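Long-range contact in hypothetical protein (Bacteroides eggerthii, PDB 4JGL), which is of unknown function but adopts a streptavidin-like beta-barrel fold with two additional alpha helices: residues G18-S30 with M41-F55. Residues are numbered along the deposited sequence; the frame is centred on the assembly and turned at random. Where two conformers were deposited one is given.
Sequences GNAPSGYLMPAIS and MTPDYGYLMPEKGLF
Selenomethionine Met26 lies over Gly46, its SE packed closely at 3.7 Å from Gly46 CA. With CG anti to the carbonyl carbon (chi1 -58°) and the chain extended at chi2, Met26 also brings SE to the edge of the Phe55 ring, 3.9 Å from CZ, a Met-aromatic contact. On this same face the CE2 edge of Tyr24 meets Leu48 CB in the ring plane at 4.0 Å, and in the conformer given Tyr24 OH shares a 2.8 Å hydrogen bond with Ser22 OG. Beneath, six backbone hydrogen bonds join the antiparallel strands, Gly46 N to Tyr24 O being nearly straight (172°).

On the opposite face of the sheet, Tyr47 has CG anti to its backbone N (chi1 -166°), which carries the phenol alongside Pro21, CZ 3.6 Å from Pro21 CB, while its OH hydrogen-bonds Glu149 OE2. A leucine in place of Tyr47 would probably leave Pro21 poorly covered and Glu149 without its hydroxyl partner.

The ends are looser: at one, the carbonyl O of solvent-exposed Asn19 reaches Glu51 N through a water; at the other, a second water links Ala28 N with Thr42 O.

Strand 135-140 flanks 22-29 and strand 54-61 flanks 44-49, continuing the streptavidin-like barrel, while helix 142-153 covers the Tyr45 and Tyr47 face.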
loop_
_atom_site.group_PDB
_atom_site.type_symbol
_atom_site.label_atom_id
_atom_site.label_comp_id
_atom_site.label_asym_id
_atom_site.label_seq_id
_atom_site.Cartn_x
_atom_site.Cartn_y
_atom_site.Cartn_z
ATOM N N GLY A 18 1.008 3.523 -19.820
ATOM C CA GLY A 18 2.266 2.712 -19.814
ATOM C C GLY A 18 2.760 2.417 -18.406
ATOM O O GLY A 18 2.873 1.256 -18.005
ATOM N N ASN A 19 3.079 3.474 -17.663
ATOM C CA ASN A 19 3.565 3.351 -16.291
ATOM C C ASN A 19 2.657 4.101 -15.313
ATOM O O ASN A 19 3.091 4.524 -14.235
ATOM C CB ASN A 19 4.998 3.890 -16.181
ATOM C CG ASN A 19 6.054 2.866 -16.574
ATOM O OD1 ASN A 19 5.781 1.664 -16.684
ATOM N ND2 ASN A 19 7.281 3.344 -16.776
ATOM N N ALA A 20 1.397 4.266 -15.676
ATOM C CA ALA A 20 0.453 4.922 -14.778
ATOM C C ALA A 20 0.353 4.115 -13.468
ATOM O O ALA A 20 0.296 2.885 -13.485
ATOM C CB ALA A 20 -0.932 5.040 -15.419
ATOM N N PRO A 21 0.347 4.810 -12.340
ATOM C CA PRO A 21 0.163 4.121 -11.058
ATOM C C PRO A 21 -1.276 3.659 -10.854
ATOM O O PRO A 21 -2.237 4.174 -11.464
ATOM C CB PRO A 21 0.524 5.187 -10.036
ATOM C CG PRO A 21 0.149 6.474 -10.722
ATOM C CD PRO A 21 0.507 6.265 -12.171
ATOM N N SER A 22 -1.426 2.704 -9.955
ATOM C CA SER A 22 -2.742 2.211 -9.642
ATOM C C SER A 22 -2.978 2.103 -8.146
ATOM O O SER A 22 -2.071 1.854 -7.357
ATOM C CB SER A 22 -2.968 0.867 -10.319
ATOM O OG SER A 22 -1.840 0.027 -10.128
ATOM N N GLY A 23 -4.216 2.355 -7.763
ATOM C CA GLY A 23 -4.650 2.263 -6.382
ATOM C C GLY A 23 -5.477 1.038 -6.101
ATOM O O GLY A 23 -6.170 0.514 -6.980
ATOM N N TYR A 24 -5.437 0.609 -4.846
ATOM C CA TYR A 24 -6.097 -0.608 -4.397
ATOM C C TYR A 24 -6.666 -0.438 -3.026
ATOM O O TYR A 24 -6.034 0.174 -2.141
ATOM C CB TYR A 24 -5.125 -1.800 -4.352
ATOM C CG TYR A 24 -4.465 -2.046 -5.672
ATOM C CD1 TYR A 24 -5.097 -2.790 -6.654
ATOM C CD2 TYR A 24 -3.239 -1.493 -5.956
ATOM C CE1 TYR A 24 -4.510 -2.975 -7.901
ATOM C CE2 TYR A 24 -2.670 -1.635 -7.201
ATOM C CZ TYR A 24 -3.276 -2.406 -8.152
ATOM O OH TYR A 24 -2.712 -2.564 -9.389
ATOM N N LEU A 25 -7.847 -1.019 -2.802
ATOM C CA LEU A 25 -8.264 -1.320 -1.453
ATOM C C LEU A 25 -7.697 -2.680 -1.060
ATOM O O LEU A 25 -7.561 -3.574 -1.895
ATOM C CB LEU A 25 -9.785 -1.363 -1.360
ATOM C CG LEU A 25 -10.463 -0.006 -1.525
ATOM C CD1 LEU A 25 -12.005 -0.157 -1.580
ATOM C CD2 LEU A 25 -10.036 0.985 -0.465
HETATM N N MSE A 26 -7.337 -2.814 0.218
HETATM C CA MSE A 26 -6.614 -3.978 0.720
HETATM C C MSE A 26 -7.312 -4.547 1.957
HETATM O O MSE A 26 -6.828 -4.404 3.084
HETATM C CB MSE A 26 -5.165 -3.636 1.056
HETATM C CG MSE A 26 -4.369 -3.071 -0.135
HETATM SE SE MSE A 26 -2.557 -2.861 0.255
HETATM C CE MSE A 26 -2.094 -4.766 0.513
ATOM N N PRO A 27 -8.451 -5.208 1.748
ATOM C CA PRO A 27 -9.070 -5.934 2.858
ATOM C C PRO A 27 -8.205 -7.156 3.195
ATOM O O PRO A 27 -7.483 -7.676 2.339
ATOM C CB PRO A 27 -10.418 -6.357 2.276
ATOM C CG PRO A 27 -10.156 -6.501 0.827
ATOM C CD PRO A 27 -9.156 -5.405 0.483
ATOM N N ALA A 28 -8.309 -7.613 4.436
ATOM C CA ALA A 28 -7.643 -8.803 4.920
ATOM C C ALA A 28 -8.705 -9.823 5.304
ATOM O O ALA A 28 -9.583 -9.527 6.085
ATOM C CB ALA A 28 -6.732 -8.501 6.116
ATOM N N ILE A 29 -8.592 -11.030 4.752
ATOM C CA ILE A 29 -9.622 -12.082 4.877
ATOM C C ILE A 29 -8.947 -13.408 5.203
ATOM O O ILE A 29 -7.859 -13.688 4.709
ATOM C CB ILE A 29 -10.394 -12.192 3.551
ATOM C CG1 ILE A 29 -10.999 -10.843 3.204
ATOM C CG2 ILE A 29 -11.474 -13.276 3.589
ATOM C CD1 ILE A 29 -11.611 -10.750 1.826
ATOM N N SER A 30 -9.580 -14.236 6.047
ATOM C CA SER A 30 -8.950 -15.489 6.457
ATOM C C SER A 30 -8.723 -16.450 5.287
ATOM O O SER A 30 -7.760 -17.210 5.296
ATOM C CB SER A 30 -9.759 -16.184 7.556
ATOM O OG SER A 30 -9.747 -15.386 8.709
HETATM N N MSE A 41 -15.248 -5.475 4.915
HETATM C CA MSE A 41 -14.001 -5.554 5.678
HETATM C C MSE A 41 -13.300 -4.203 5.643
HETATM O O MSE A 41 -13.331 -3.527 4.606
HETATM C CB MSE A 41 -13.069 -6.596 5.029
HETATM C CG MSE A 41 -13.147 -8.019 5.611
HETATM SE SE MSE A 41 -14.728 -9.067 5.095
HETATM C CE MSE A 41 -14.502 -9.069 3.145
ATOM N N THR A 42 -12.625 -3.846 6.724
ATOM C CA THR A 42 -11.925 -2.570 6.789
ATOM C C THR A 42 -10.606 -2.628 6.026
ATOM O O THR A 42 -9.727 -3.430 6.334
ATOM C CB THR A 42 -11.599 -2.131 8.215
ATOM O OG1 THR A 42 -12.781 -2.152 9.029
ATOM C CG2 THR A 42 -11.058 -0.711 8.202
ATOM N N PRO A 43 -10.442 -1.727 5.065
ATOM C CA PRO A 43 -9.298 -1.904 4.221
ATOM C C PRO A 43 -8.096 -1.007 4.569
ATOM O O PRO A 43 -8.217 0.078 5.100
ATOM C CB PRO A 43 -9.838 -1.490 2.867
ATOM C CG PRO A 43 -10.811 -0.379 3.191
ATOM C CD PRO A 43 -11.391 -0.727 4.533
ATOM N N ASP A 44 -6.930 -1.535 4.288
ATOM C CA ASP A 44 -5.766 -0.705 4.063
ATOM C C ASP A 44 -5.804 -0.258 2.605
ATOM O O ASP A 44 -6.723 -0.613 1.865
ATOM C CB ASP A 44 -4.514 -1.507 4.382
ATOM C CG ASP A 44 -4.120 -1.413 5.851
ATOM O OD1 ASP A 44 -4.925 -0.889 6.666
ATOM O OD2 ASP A 44 -3.007 -1.864 6.176
ATOM N N TYR A 45 -4.807 0.506 2.194
ATOM C CA TYR A 45 -4.794 1.071 0.866
ATOM C C TYR A 45 -3.455 0.782 0.228
ATOM O O TYR A 45 -2.412 0.928 0.883
ATOM C CB TYR A 45 -5.003 2.593 0.937
ATOM C CG TYR A 45 -6.221 2.975 1.725
ATOM C CD1 TYR A 45 -6.188 3.088 3.112
ATOM C CD2 TYR A 45 -7.422 3.133 1.090
ATOM C CE1 TYR A 45 -7.319 3.420 3.833
ATOM C CE2 TYR A 45 -8.579 3.473 1.789
ATOM C CZ TYR A 45 -8.523 3.591 3.152
ATOM O OH TYR A 45 -9.652 3.926 3.871
ATOM N N GLY A 46 -3.465 0.434 -1.044
ATOM C CA GLY A 46 -2.253 0.222 -1.771
ATOM C C GLY A 46 -2.076 1.126 -2.968
ATOM O O GLY A 46 -3.049 1.564 -3.571
ATOM N N TYR A 47 -0.824 1.305 -3.369
ATOM C CA TYR A 47 -0.498 2.157 -4.508
ATOM C C TYR A 47 0.706 1.590 -5.218
ATOM O O TYR A 47 1.789 1.537 -4.639
ATOM C CB TYR A 47 -0.226 3.583 -4.024
ATOM C CG TYR A 47 -0.202 4.665 -5.062
ATOM C CD1 TYR A 47 -1.335 5.063 -5.736
ATOM C CD2 TYR A 47 0.949 5.359 -5.325
ATOM C CE1 TYR A 47 -1.308 6.110 -6.643
ATOM C CE2 TYR A 47 0.985 6.381 -6.241
ATOM C CZ TYR A 47 -0.136 6.766 -6.885
ATOM O OH TYR A 47 -0.060 7.808 -7.791
ATOM N N LEU A 48 0.500 1.136 -6.441
ATOM C CA LEU A 48 1.573 0.553 -7.246
ATOM C C LEU A 48 2.113 1.616 -8.196
ATOM O O LEU A 48 1.333 2.258 -8.895
ATOM C CB LEU A 48 1.077 -0.663 -8.030
ATOM C CG LEU A 48 2.129 -1.514 -8.720
ATOM C CD1 LEU A 48 2.855 -2.352 -7.705
ATOM C CD2 LEU A 48 1.478 -2.392 -9.779
HETATM N N MSE A 49 3.428 1.802 -8.192
HETATM C CA MSE A 49 4.083 2.852 -8.976
HETATM C C MSE A 49 5.120 2.256 -9.902
HETATM O O MSE A 49 6.312 2.192 -9.558
HETATM C CB MSE A 49 4.767 3.818 -8.054
HETATM C CG MSE A 49 3.895 4.530 -7.087
HETATM SE SE MSE A 49 4.782 5.732 -5.903
HETATM C CE MSE A 49 5.247 6.973 -7.092
ATOM N N PRO A 50 4.688 1.793 -11.082
ATOM C CA PRO A 50 5.640 1.163 -11.986
ATOM C C PRO A 50 6.784 2.084 -12.421
ATOM O O PRO A 50 7.876 1.575 -12.669
ATOM C CB PRO A 50 4.777 0.769 -13.176
ATOM C CG PRO A 50 3.379 0.659 -12.625
ATOM C CD PRO A 50 3.306 1.680 -11.572
ATOM N N GLU A 51 6.561 3.399 -12.455
ATOM C CA GLU A 51 7.608 4.366 -12.862
ATOM C C GLU A 51 8.784 4.424 -11.868
ATOM O O GLU A 51 9.884 4.878 -12.206
ATOM C CB GLU A 51 7.018 5.782 -13.032
ATOM C CG GLU A 51 6.911 6.576 -11.723
ATOM C CD GLU A 51 6.903 8.099 -11.899
ATOM O OE1 GLU A 51 7.439 8.599 -12.910
ATOM O OE2 GLU A 51 6.364 8.798 -11.004
ATOM N N LYS A 52 8.542 4.005 -10.629
ATOM C CA LYS A 52 9.562 4.026 -9.594
ATOM C C LYS A 52 9.885 2.641 -9.029
ATOM O O LYS A 52 10.800 2.509 -8.218
ATOM C CB LYS A 52 9.104 4.909 -8.450
ATOM C CG LYS A 52 8.825 6.356 -8.826
ATOM C CD LYS A 52 9.356 7.295 -7.768
ATOM C CE LYS A 52 10.861 7.569 -7.940
ATOM N NZ LYS A 52 11.752 6.860 -6.944
ATOM N N GLY A 53 9.158 1.609 -9.443
ATOM C CA GLY A 53 9.304 0.291 -8.871
ATOM C C GLY A 53 8.988 0.233 -7.386
ATOM O O GLY A 53 9.645 -0.468 -6.639
ATOM N N LEU A 54 7.982 1.011 -6.962
ATOM C CA LEU A 54 7.563 1.048 -5.575
ATOM C C LEU A 54 6.118 0.596 -5.430
ATOM O O LEU A 54 5.282 0.789 -6.316
ATOM C CB LEU A 54 7.676 2.454 -5.012
ATOM C CG LEU A 54 9.053 3.103 -5.117
ATOM C CD1 LEU A 54 8.955 4.526 -4.581
ATOM C CD2 LEU A 54 10.104 2.307 -4.343
ATOM N N PHE A 55 5.847 -0.002 -4.280
ATOM C CA PHE A 55 4.510 -0.366 -3.850
ATOM C C PHE A 55 4.315 0.219 -2.470
ATOM O O PHE A 55 5.117 -0.045 -1.566
ATOM C CB PHE A 55 4.314 -1.879 -3.830
ATOM C CG PHE A 55 2.996 -2.284 -3.234
ATOM C CD1 PHE A 55 1.830 -2.081 -3.946
ATOM C CD2 PHE A 55 2.918 -2.773 -1.956
ATOM C CE1 PHE A 55 0.569 -2.396 -3.397
ATOM C CE2 PHE A 55 1.653 -3.105 -1.399
ATOM C CZ PHE A 55 0.507 -2.870 -2.116
HETATM O O HOH W 1 4.037 4.858 -11.613
HETATM O O HOH W 2 -9.700 -5.987 6.402
#